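Local structure of beta-porphyranase A (Bacteroides plebeius, 4AW7) at residues 89-94 with 132-137; 73-78 with 124-129; 378-383 with 533-538. The protein cleaves the red-algal polysaccharide porphyran at the (1->4) linkages between beta-D-galactose and alpha-L-galactose-6-sulfate, releasing mainly disaccharides. All blocks are in the same frame, centred on the assembly; numbering follows the deposited sequence.

Interaction 1 (89-94 with 132-137); sequences PQMKPY and SNSELV. With K (potassium ion), chain G.
N133 and Y94 are brought together by opposite choices of first torsion. In N133 the CG lies beside its own backbone N (chi1 -70°), which turns the amide toward the backbone of 89-94; in Y94 the ring is set anti to its N (chi1 172°) and runs out alongside S134 and E135. The amide oxygen OD1 of N133 then accepts the backbone N of Y94 at 2.8 Å, in the carbonyl plane, on a lone pair and nearly straight (161°). The other end of the amide is also held, since ND2 bonds to E129 O, so both polar atoms fix its rotation. CG of M91 also packs on N133 CB at 3.6 Å, the two side chains sliding past each other in opposite directions. A water donates to K92 O at 2.5 Å and to N133 O at 2.8 Å. The Y94 ring meets the chain obliquely, CE2 lying 3.7 Å from E135 CA, while its OH bonds to N97 O. A serine in place of Y94 would probably uncover the S134-E135 backbone and leave N97 O without that hydroxyl. The arrangement is a surface loop pinned by the asparagine that directly follows helix 120-132, at the turn into parallel strand 136-142 of the catalytic barrel.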
loop_
_atom_site.group_PDB
_atom_site.type_symbol
_atom_site.label_atom_id
_atom_site.label_comp_id
_atom_site.label_asym_id
_atom_site.label_seq_id
_atom_site.Cartn_x
_atom_site.Cartn_y
_atom_site.Cartn_z
ATOM N N PRO A 89 -0.757 16.451 30.894
ATOM C CA PRO A 89 -0.120 16.285 32.212
ATOM C C PRO A 89 1.365 16.591 32.091
ATOM O O PRO A 89 1.842 16.934 31.021
ATOM C CB PRO A 89 -0.363 14.823 32.517
ATOM C CG PRO A 89 -0.196 14.180 31.120
ATOM C CD PRO A 89 -0.906 15.164 30.192
ATOM N N GLN A 90 2.106 16.550 33.207
ATOM C CA GLN A 90 3.562 16.626 33.099
ATOM C C GLN A 90 4.108 15.210 32.915
ATOM O O GLN A 90 3.657 14.257 33.546
ATOM C CB GLN A 90 4.225 17.302 34.318
ATOM C CG GLN A 90 3.487 18.527 34.891
ATOM C CD GLN A 90 3.822 19.828 34.187
ATOM O OE1 GLN A 90 4.889 20.418 34.415
ATOM N NE2 GLN A 90 2.902 20.303 33.346
ATOM N N MET A 91 5.068 15.078 32.023
ATOM C CA MET A 91 5.696 13.805 31.746
ATOM C C MET A 91 6.863 13.651 32.742
ATOM O O MET A 91 7.633 14.601 32.927
ATOM C CB MET A 91 6.159 13.841 30.284
ATOM C CG MET A 91 6.372 12.534 29.633
ATOM S SD MET A 91 4.960 11.474 29.659
ATOM C CE MET A 91 5.774 9.949 29.161
ATOM N N LYS A 92 6.946 12.491 33.400
ATOM C CA LYS A 92 8.119 12.146 34.237
ATOM C C LYS A 92 9.390 12.381 33.396
ATOM O O LYS A 92 9.543 11.809 32.308
ATOM C CB LYS A 92 8.011 10.692 34.732
ATOM C CG LYS A 92 9.149 10.198 35.698
ATOM C CD LYS A 92 8.886 8.749 36.166
ATOM C CE LYS A 92 10.141 8.048 36.758
ATOM N NZ LYS A 92 10.966 8.897 37.654
ATOM N N PRO A 93 10.289 13.266 33.833
ATOM C CA PRO A 93 11.436 13.521 32.973
ATOM C C PRO A 93 12.278 12.265 32.749
ATOM O O PRO A 93 12.491 11.462 33.687
ATOM C CB PRO A 93 12.228 14.579 33.742
ATOM C CG PRO A 93 11.180 15.267 34.541
ATOM C CD PRO A 93 10.286 14.171 35.001
ATOM N N TYR A 94 12.745 12.111 31.513
ATOM C CA TYR A 94 13.606 10.977 31.120
ATOM C C TYR A 94 14.581 11.483 30.066
ATOM O O TYR A 94 14.165 11.953 29.015
ATOM C CB TYR A 94 12.770 9.784 30.601
ATOM C CG TYR A 94 13.623 8.685 30.022
ATOM C CD1 TYR A 94 14.331 7.821 30.854
ATOM C CD2 TYR A 94 13.768 8.531 28.640
ATOM C CE1 TYR A 94 15.135 6.812 30.323
ATOM C CE2 TYR A 94 14.579 7.518 28.099
ATOM C CZ TYR A 94 15.256 6.661 28.956
ATOM O OH TYR A 94 16.080 5.650 28.471
ATOM N N SER A 132 9.729 12.242 23.710
ATOM C CA SER A 132 11.135 12.492 24.057
ATOM C C SER A 132 11.455 12.091 25.485
ATOM O O SER A 132 12.643 11.923 25.805
ATOM C CB SER A 132 11.534 13.930 23.756
ATOM O OG SER A 132 10.908 14.797 24.642
ATOM N N ASN A 133 10.441 11.906 26.317
ATOM C CA ASN A 133 10.613 11.397 27.661
ATOM C C ASN A 133 10.212 9.940 27.803
ATOM O O ASN A 133 9.839 9.471 28.873
ATOM C CB ASN A 133 9.874 12.291 28.675
ATOM C CG ASN A 133 10.545 13.632 28.825
ATOM O OD1 ASN A 133 11.534 13.756 29.555
ATOM N ND2 ASN A 133 10.017 14.641 28.152
ATOM N N SER A 134 10.231 9.218 26.677
ATOM C CA SER A 134 9.940 7.804 26.673
ATOM C C SER A 134 11.195 7.014 26.334
ATOM O O SER A 134 11.965 7.400 25.487
ATOM C CB SER A 134 8.870 7.486 25.612
ATOM O OG SER A 134 7.609 8.087 25.891
ATOM N N GLU A 135 11.323 5.850 26.957
ATOM C CA GLU A 135 12.425 4.945 26.649
ATOM C C GLU A 135 12.244 4.201 25.338
ATOM O O GLU A 135 13.228 3.760 24.749
ATOM C CB GLU A 135 12.676 3.928 27.771
ATOM C CG GLU A 135 11.625 2.926 28.084
ATOM C CD GLU A 135 11.911 2.097 29.348
ATOM O OE1 GLU A 135 12.894 2.396 30.078
ATOM O OE2 GLU A 135 11.124 1.138 29.606
ATOM N N LEU A 136 10.997 4.073 24.886
ATOM C CA LEU A 136 10.683 3.320 23.679
ATOM C C LEU A 136 9.598 4.116 22.947
ATOM O O LEU A 136 8.560 4.444 23.577
ATOM C CB LEU A 136 10.143 1.933 24.059
ATOM C CG LEU A 136 9.995 0.924 22.907
ATOM C CD1 LEU A 136 11.315 0.554 22.252
ATOM C CD2 LEU A 136 9.235 -0.272 23.421
ATOM N N VAL A 137 9.835 4.389 21.672
ATOM C CA VAL A 137 8.881 5.106 20.842
ATOM C C VAL A 137 8.528 4.303 19.600
ATOM O O VAL A 137 9.318 3.495 19.136
ATOM C CB VAL A 137 9.451 6.475 20.437
ATOM C CG1 VAL A 137 9.744 7.334 21.703
ATOM C CG2 VAL A 137 10.668 6.376 19.550
HETATM K K K G . 6.309 2.308 22.201
HETATM O O HOH W 1 9.025 9.444 31.516
#

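Interaction 2 (73-78 with 124-129); sequences GPYSYA and GAWSAE. With L6S (6-O-sulfo-alpha-L-galactopyranose), chain B.
The carbonyl oxygen of P74 is gripped by two donors that reach it from opposite faces of its plane: W126 NE1 at 2.8 Å, nearly straight (168°), and A78 N at 2.9 Å, the i+4 helical bond in the first turn of helix 74-82. The indole donor stands above the carbonyl plane, off any lone pair, whereas the oxygen lies close to the plane of the ring. This is a buried knob-into-hole contact between helices 74-82 and 120-132 of the barrel domain, whose short segments cross at 89°. W126 is the knob, seated among P74, Y75, Y77 and A78, with Y88 stacked on its ring from outside the two segments. P74 CB packs against W126 CD1 at 3.7 Å, and A78 CB approaches W126 NE1 obliquely at 3.6 Å. Towards Y75 the indole presents its edge to the phenol face, an offset edge-to-face pair with planes at 69°. The Y75 hydroxyl touches S127 CB and bonds to A123 O. Y77 crosses the indole at about a right angle and carries the contact into the glycan pocket: CD1 rests 3.8 Å from W126 CZ2, and at the opposite side of the same ring CD2 lies 3.4 Å from sulfate oxygen O3S of the bound 6-O-sulfo-alpha-L-galactopyranose.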
loop_
_atom_site.group_PDB
_atom_site.type_symbol
_atom_site.label_atom_id
_atom_site.label_comp_id
_atom_site.label_asym_id
_atom_site.label_seq_id
_atom_site.Cartn_x
_atom_site.Cartn_y
_atom_site.Cartn_z
ATOM N N GLY A 73 -1.505 6.570 21.986
ATOM C CA GLY A 73 -0.559 7.593 21.689
ATOM C C GLY A 73 -0.602 8.687 22.732
ATOM O O GLY A 73 -1.157 8.492 23.814
ATOM N N PRO A 74 -0.004 9.816 22.396
ATOM C CA PRO A 74 0.073 10.901 23.399
ATOM C C PRO A 74 -1.279 11.384 23.872
ATOM O O PRO A 74 -1.389 11.870 25.018
ATOM C CB PRO A 74 0.803 12.031 22.653
ATOM C CG PRO A 74 1.484 11.357 21.481
ATOM C CD PRO A 74 0.659 10.175 21.138
ATOM N N TYR A 75 -2.285 11.320 23.001
ATOM C CA TYR A 75 -3.576 11.959 23.280
ATOM C C TYR A 75 -4.470 11.042 24.093
ATOM O O TYR A 75 -5.146 11.496 25.038
ATOM C CB TYR A 75 -4.203 12.515 21.976
ATOM C CG TYR A 75 -3.236 13.428 21.322
ATOM C CD1 TYR A 75 -2.982 14.697 21.865
ATOM C CD2 TYR A 75 -2.471 13.033 20.242
ATOM C CE1 TYR A 75 -2.005 15.504 21.353
ATOM C CE2 TYR A 75 -1.498 13.847 19.715
ATOM C CZ TYR A 75 -1.236 15.088 20.295
ATOM O OH TYR A 75 -0.219 15.883 19.729
ATOM N N SER A 76 -4.411 9.739 23.821
ATOM C CA SER A 76 -5.100 8.756 24.649
ATOM C C SER A 76 -4.380 8.691 26.030
ATOM O O SER A 76 -5.038 8.705 27.082
ATOM C CB SER A 76 -5.269 7.397 23.897
ATOM O OG SER A 76 -4.124 7.050 23.162
ATOM N N TYR A 77 -3.048 8.728 26.044
ATOM C CA TYR A 77 -2.318 8.750 27.322
ATOM C C TYR A 77 -2.689 9.989 28.153
ATOM O O TYR A 77 -2.984 9.900 29.342
ATOM C CB TYR A 77 -0.822 8.742 27.036
ATOM C CG TYR A 77 0.053 8.891 28.275
ATOM C CD1 TYR A 77 0.356 10.157 28.771
ATOM C CD2 TYR A 77 0.592 7.782 28.939
ATOM C CE1 TYR A 77 1.139 10.327 29.900
ATOM C CE2 TYR A 77 1.384 7.943 30.082
ATOM C CZ TYR A 77 1.654 9.224 30.549
ATOM O OH TYR A 77 2.450 9.430 31.664
ATOM N N ALA A 78 -2.687 11.160 27.517
ATOM C CA ALA A 78 -2.960 12.415 28.231
ATOM C C ALA A 78 -4.379 12.460 28.745
ATOM O O ALA A 78 -4.600 12.861 29.897
ATOM C CB ALA A 78 -2.661 13.651 27.389
ATOM N N GLY A 124 0.882 19.849 19.696
ATOM C CA GLY A 124 2.104 19.427 19.034
ATOM C C GLY A 124 3.268 19.313 20.005
ATOM O O GLY A 124 4.045 18.332 20.000
ATOM N N ALA A 125 3.417 20.320 20.866
ATOM C CA ALA A 125 4.463 20.269 21.893
ATOM C C ALA A 125 4.323 19.055 22.778
ATOM O O ALA A 125 5.323 18.426 23.150
ATOM C CB ALA A 125 4.444 21.569 22.743
ATOM N N TRP A 126 3.100 18.670 23.111
ATOM C CA TRP A 126 2.872 17.536 23.963
ATOM C C TRP A 126 3.343 16.258 23.275
ATOM O O TRP A 126 3.895 15.391 23.942
ATOM C CB TRP A 126 1.403 17.426 24.399
ATOM C CG TRP A 126 1.112 16.157 25.049
ATOM C CD1 TRP A 126 0.339 15.152 24.561
ATOM C CD2 TRP A 126 1.688 15.664 26.276
ATOM N NE1 TRP A 126 0.356 14.089 25.407
ATOM C CE2 TRP A 126 1.165 14.373 26.484
ATOM C CE3 TRP A 126 2.562 16.208 27.235
ATOM C CZ2 TRP A 126 1.525 13.590 27.594
ATOM C CZ3 TRP A 126 2.901 15.435 28.340
ATOM C CH2 TRP A 126 2.394 14.145 28.504
ATOM N N SER A 127 3.079 16.064 21.979
ATOM C CA SER A 127 3.559 14.840 21.347
ATOM C C SER A 127 5.057 14.720 21.529
ATOM O O SER A 127 5.559 13.636 21.822
ATOM C CB SER A 127 3.170 14.757 19.868
ATOM O OG SER A 127 3.812 15.713 19.032
ATOM N N ALA A 128 5.778 15.820 21.322
ATOM C CA ALA A 128 7.239 15.807 21.474
ATOM C C ALA A 128 7.674 15.597 22.907
ATOM O O ALA A 128 8.619 14.868 23.158
ATOM C CB ALA A 128 7.867 17.022 20.861
ATOM N N GLU A 129 6.959 16.181 23.865
ATOM C CA GLU A 129 7.303 15.971 25.252
ATOM C C GLU A 129 7.049 14.505 25.694
ATOM O O GLU A 129 7.876 13.900 26.386
ATOM C CB GLU A 129 6.524 17.007 26.068
ATOM C CG GLU A 129 6.646 16.925 27.573
ATOM C CD GLU A 129 7.991 17.367 28.141
ATOM O OE1 GLU A 129 8.867 17.816 27.383
ATOM O OE2 GLU A 129 8.123 17.281 29.379
HETATM O O1S L6S B . -0.714 5.338 31.046
HETATM O O2S L6S B . -2.494 6.172 29.588
HETATM O O3S L6S B . -0.759 4.660 28.683
HETATM C C1 L6S B . -6.133 2.444 30.316
HETATM C C2 L6S B . -6.850 2.144 31.656
HETATM C C3 L6S B . -5.887 1.502 32.654
HETATM C C4 L6S B . -4.651 2.414 32.826
HETATM C C5 L6S B . -3.987 2.661 31.448
HETATM C C6 L6S B . -2.836 3.632 31.550
HETATM O O2 L6S B . -7.952 1.244 31.462
HETATM O O3 L6S B . -6.521 1.330 33.919
HETATM O O4 L6S B . -5.065 3.669 33.429
HETATM O O5 L6S B . -4.941 3.221 30.455
HETATM O O6 L6S B . -2.283 3.799 30.249
HETATM S S1 L6S B . -1.583 5.020 29.876
#

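Interaction 3 (378-383 with 533-538); sequences SNPDIQ and PDNWKG. With CA (calcium ion), chain C.
D381 and N535 meet at a calcium ion bound by eight oxygens. The D381 carboxylate chelates it through both OD1 and OD2, with OD2 2.6 Å from the calcium. N535 OD1 binds at 2.4 Å, the backbone carbonyls W536 O and G538 O supply two more ligands, and three waters complete the shell. The positive ion probably offsets the repulsion among the clustered oxygens, and the carboxylate would balance part of its charge.

Hydrogen bonds from residues that also ligate the ion hold the carboxylate in place. OD1 is met nearly along its C-O bond direction by G538 N at 2.8 Å, though the N-H is bent to 131°. OD2 takes N535 ND2 at 3.0 Å; this donor comes from above the carboxylate plane, while the oxygen lies in the plane of the N535 amide. With its CG anti to the backbone N (chi1 -167°), N535 can thus give one amide end to the metal and the other to the aspartate. The backbone of D381 is positioned by the second-shell residue N379, whose OD1 accepts D381 N at 2.9 Å in an Asx turn, within a type I beta turn from N379 to I382.

Farther out the contact becomes packing. P380 lays CG against N535, 3.7 Å from ND2, and K537 CG approaches P380 O at 3.4 Å. A water donates to that same carbonyl and accepts from K537 NZ, bridging the two segments. Outside them, K537 pairs its backbone with S245, and the W536 ring meets F547 edge-to-face.

Bidentate carboxylate, amide oxygen, main-chain carbonyls and water make an all-oxygen, eight-coordinate shell characteristic of protein calcium sites; here the ion joins a beta-sandwich turn to a loop of the C-terminal beta domain, remote from the glycan site.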
loop_
_atom_site.group_PDB
_atom_site.type_symbol
_atom_site.label_atom_id
_atom_site.label_comp_id
_atom_site.label_asym_id
_atom_site.label_seq_id
_atom_site.Cartn_x
_atom_site.Cartn_y
_atom_site.Cartn_z
ATOM N N SER A 378 3.140 -10.213 -19.785
ATOM C CA SER A 378 2.483 -9.567 -20.931
ATOM C C SER A 378 1.070 -9.116 -20.665
ATOM O O SER A 378 0.581 -8.191 -21.313
ATOM C CB SER A 378 2.507 -10.543 -22.113
ATOM O OG SER A 378 1.638 -11.635 -21.915
ATOM N N ASN A 379 0.386 -9.731 -19.708
ATOM C CA ASN A 379 -0.998 -9.405 -19.384
ATOM C C ASN A 379 -0.996 -8.610 -18.073
ATOM O O ASN A 379 -0.569 -9.135 -17.043
ATOM C CB ASN A 379 -1.780 -10.710 -19.233
ATOM C CG ASN A 379 -3.263 -10.503 -18.892
ATOM O OD1 ASN A 379 -3.673 -9.418 -18.487
ATOM N ND2 ASN A 379 -4.062 -11.583 -18.992
ATOM N N PRO A 380 -1.486 -7.356 -18.086
ATOM C CA PRO A 380 -1.457 -6.582 -16.852
ATOM C C PRO A 380 -2.303 -7.126 -15.723
ATOM O O PRO A 380 -2.094 -6.755 -14.562
ATOM C CB PRO A 380 -1.937 -5.183 -17.280
ATOM C CG PRO A 380 -2.689 -5.421 -18.473
ATOM C CD PRO A 380 -2.062 -6.581 -19.202
ATOM N N ASP A 381 -3.249 -8.002 -16.004
ATOM C CA ASP A 381 -3.978 -8.682 -14.951
ATOM C C ASP A 381 -3.186 -9.747 -14.245
ATOM O O ASP A 381 -3.627 -10.167 -13.162
ATOM C CB ASP A 381 -5.268 -9.287 -15.489
ATOM C CG ASP A 381 -6.234 -8.253 -15.945
ATOM O OD1 ASP A 381 -6.497 -7.304 -15.179
ATOM O OD2 ASP A 381 -6.822 -8.355 -17.047
ATOM N N ILE A 382 -2.064 -10.193 -14.813
ATOM C CA ILE A 382 -1.252 -11.214 -14.165
ATOM C C ILE A 382 -0.062 -10.479 -13.548
ATOM O O ILE A 382 0.858 -10.021 -14.230
ATOM C CB ILE A 382 -0.802 -12.285 -15.148
ATOM C CG1 ILE A 382 -1.992 -12.963 -15.786
ATOM C CG2 ILE A 382 0.134 -13.280 -14.472
ATOM C CD1 ILE A 382 -2.966 -13.625 -14.837
ATOM N N GLN A 383 -0.100 -10.334 -12.228
ATOM C CA GLN A 383 0.971 -9.664 -11.489
ATOM C C GLN A 383 2.035 -10.694 -11.154
ATOM O O GLN A 383 1.712 -11.812 -10.769
ATOM C CB GLN A 383 0.427 -9.021 -10.182
ATOM C CG GLN A 383 -0.869 -8.221 -10.374
ATOM C CD GLN A 383 -1.196 -7.344 -9.163
ATOM O OE1 GLN A 383 -0.749 -6.194 -9.073
ATOM N NE2 GLN A 383 -1.900 -7.920 -8.182
ATOM N N PRO A 533 -2.858 0.011 -24.821
ATOM C CA PRO A 533 -3.562 -1.242 -24.563
ATOM C C PRO A 533 -5.061 -1.076 -24.252
ATOM O O PRO A 533 -5.490 -0.056 -23.698
ATOM C CB PRO A 533 -2.835 -1.806 -23.333
ATOM C CG PRO A 533 -1.548 -1.111 -23.288
ATOM C CD PRO A 533 -1.771 0.250 -23.868
ATOM N N ASP A 534 -5.804 -2.112 -24.550
ATOM C CA ASP A 534 -7.215 -2.216 -24.166
ATOM C C ASP A 534 -7.422 -2.610 -22.730
ATOM O O ASP A 534 -8.436 -2.266 -22.164
ATOM C CB ASP A 534 -7.963 -3.207 -25.092
ATOM C CG ASP A 534 -7.848 -2.833 -26.570
ATOM O OD1 ASP A 534 -8.099 -1.669 -26.877
ATOM O OD2 ASP A 534 -7.492 -3.706 -27.403
ATOM N N ASN A 535 -6.434 -3.259 -22.146
ATOM C CA ASN A 535 -6.490 -3.867 -20.827
ATOM C C ASN A 535 -5.599 -3.099 -19.860
ATOM O O ASN A 535 -4.628 -2.456 -20.245
ATOM C CB ASN A 535 -6.009 -5.329 -20.942
ATOM C CG ASN A 535 -6.323 -6.158 -19.716
ATOM O OD1 ASN A 535 -7.163 -5.779 -18.886
ATOM N ND2 ASN A 535 -5.688 -7.314 -19.613
ATOM N N TRP A 536 -5.964 -3.169 -18.590
ATOM C CA TRP A 536 -5.248 -2.590 -17.465
ATOM C C TRP A 536 -5.398 -3.524 -16.259
ATOM O O TRP A 536 -6.124 -4.493 -16.304
ATOM C CB TRP A 536 -5.724 -1.171 -17.128
ATOM C CG TRP A 536 -7.178 -1.082 -16.926
ATOM C CD1 TRP A 536 -7.873 -1.402 -15.790
ATOM C CD2 TRP A 536 -8.153 -0.665 -17.883
ATOM N NE1 TRP A 536 -9.214 -1.206 -15.982
ATOM C CE2 TRP A 536 -9.415 -0.774 -17.263
ATOM C CE3 TRP A 536 -8.090 -0.262 -19.218
ATOM C CZ2 TRP A 536 -10.606 -0.464 -17.932
ATOM C CZ3 TRP A 536 -9.281 0.071 -19.868
ATOM C CH2 TRP A 536 -10.512 -0.029 -19.216
ATOM N N LYS A 537 -4.688 -3.203 -15.184
ATOM C CA LYS A 537 -4.700 -4.054 -14.007
ATOM C C LYS A 537 -6.097 -4.113 -13.378
ATOM O O LYS A 537 -6.669 -3.086 -12.959
ATOM C CB LYS A 537 -3.719 -3.532 -12.969
ATOM C CG LYS A 537 -2.264 -3.593 -13.411
ATOM C CD LYS A 537 -1.416 -2.752 -12.457
ATOM C CE LYS A 537 0.001 -2.436 -12.930
ATOM N NZ LYS A 537 0.850 -3.632 -12.803
ATOM N N GLY A 538 -6.627 -5.308 -13.242
ATOM C CA GLY A 538 -7.907 -5.481 -12.605
ATOM C C GLY A 538 -9.059 -5.063 -13.478
ATOM O O GLY A 538 -8.997 -5.059 -14.705
HETATM CA CA CA C . -8.013 -6.072 -16.653
HETATM O O HOH W 2 0.135 -6.254 -13.349
HETATM O O HOH W 3 1.780 -5.563 -10.085
HETATM O O HOH W 4 -9.027 -4.038 -17.474
HETATM O O HOH W 5 -9.612 -7.668 -15.694
HETATM O O HOH W 6 -9.762 -6.658 -18.374
#

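How the interactions relate
Interactions 1 and 2 are neighbours, their centres 10 Å apart; interaction 2 uses the body of helix 120-132 and interaction 1 its C-terminal end and the turn into strand 136-142. They touch directly: P89 of the loop packs on W126 and A78, and M91 reaches Y77 and E129. Yet interaction 2 is buried and mostly aromatic, close to the bound glycan, while interaction 1 is a surface contact that relies on one hydrogen bond to a side-chain amide oxygen and a bridging water. Interaction 3 lies on the opposite side of the chain's centre, its nearest atoms about 31 Å from interaction 1. Partly buried and built on metal ligation, it links beta domains rather than parts of the barrel.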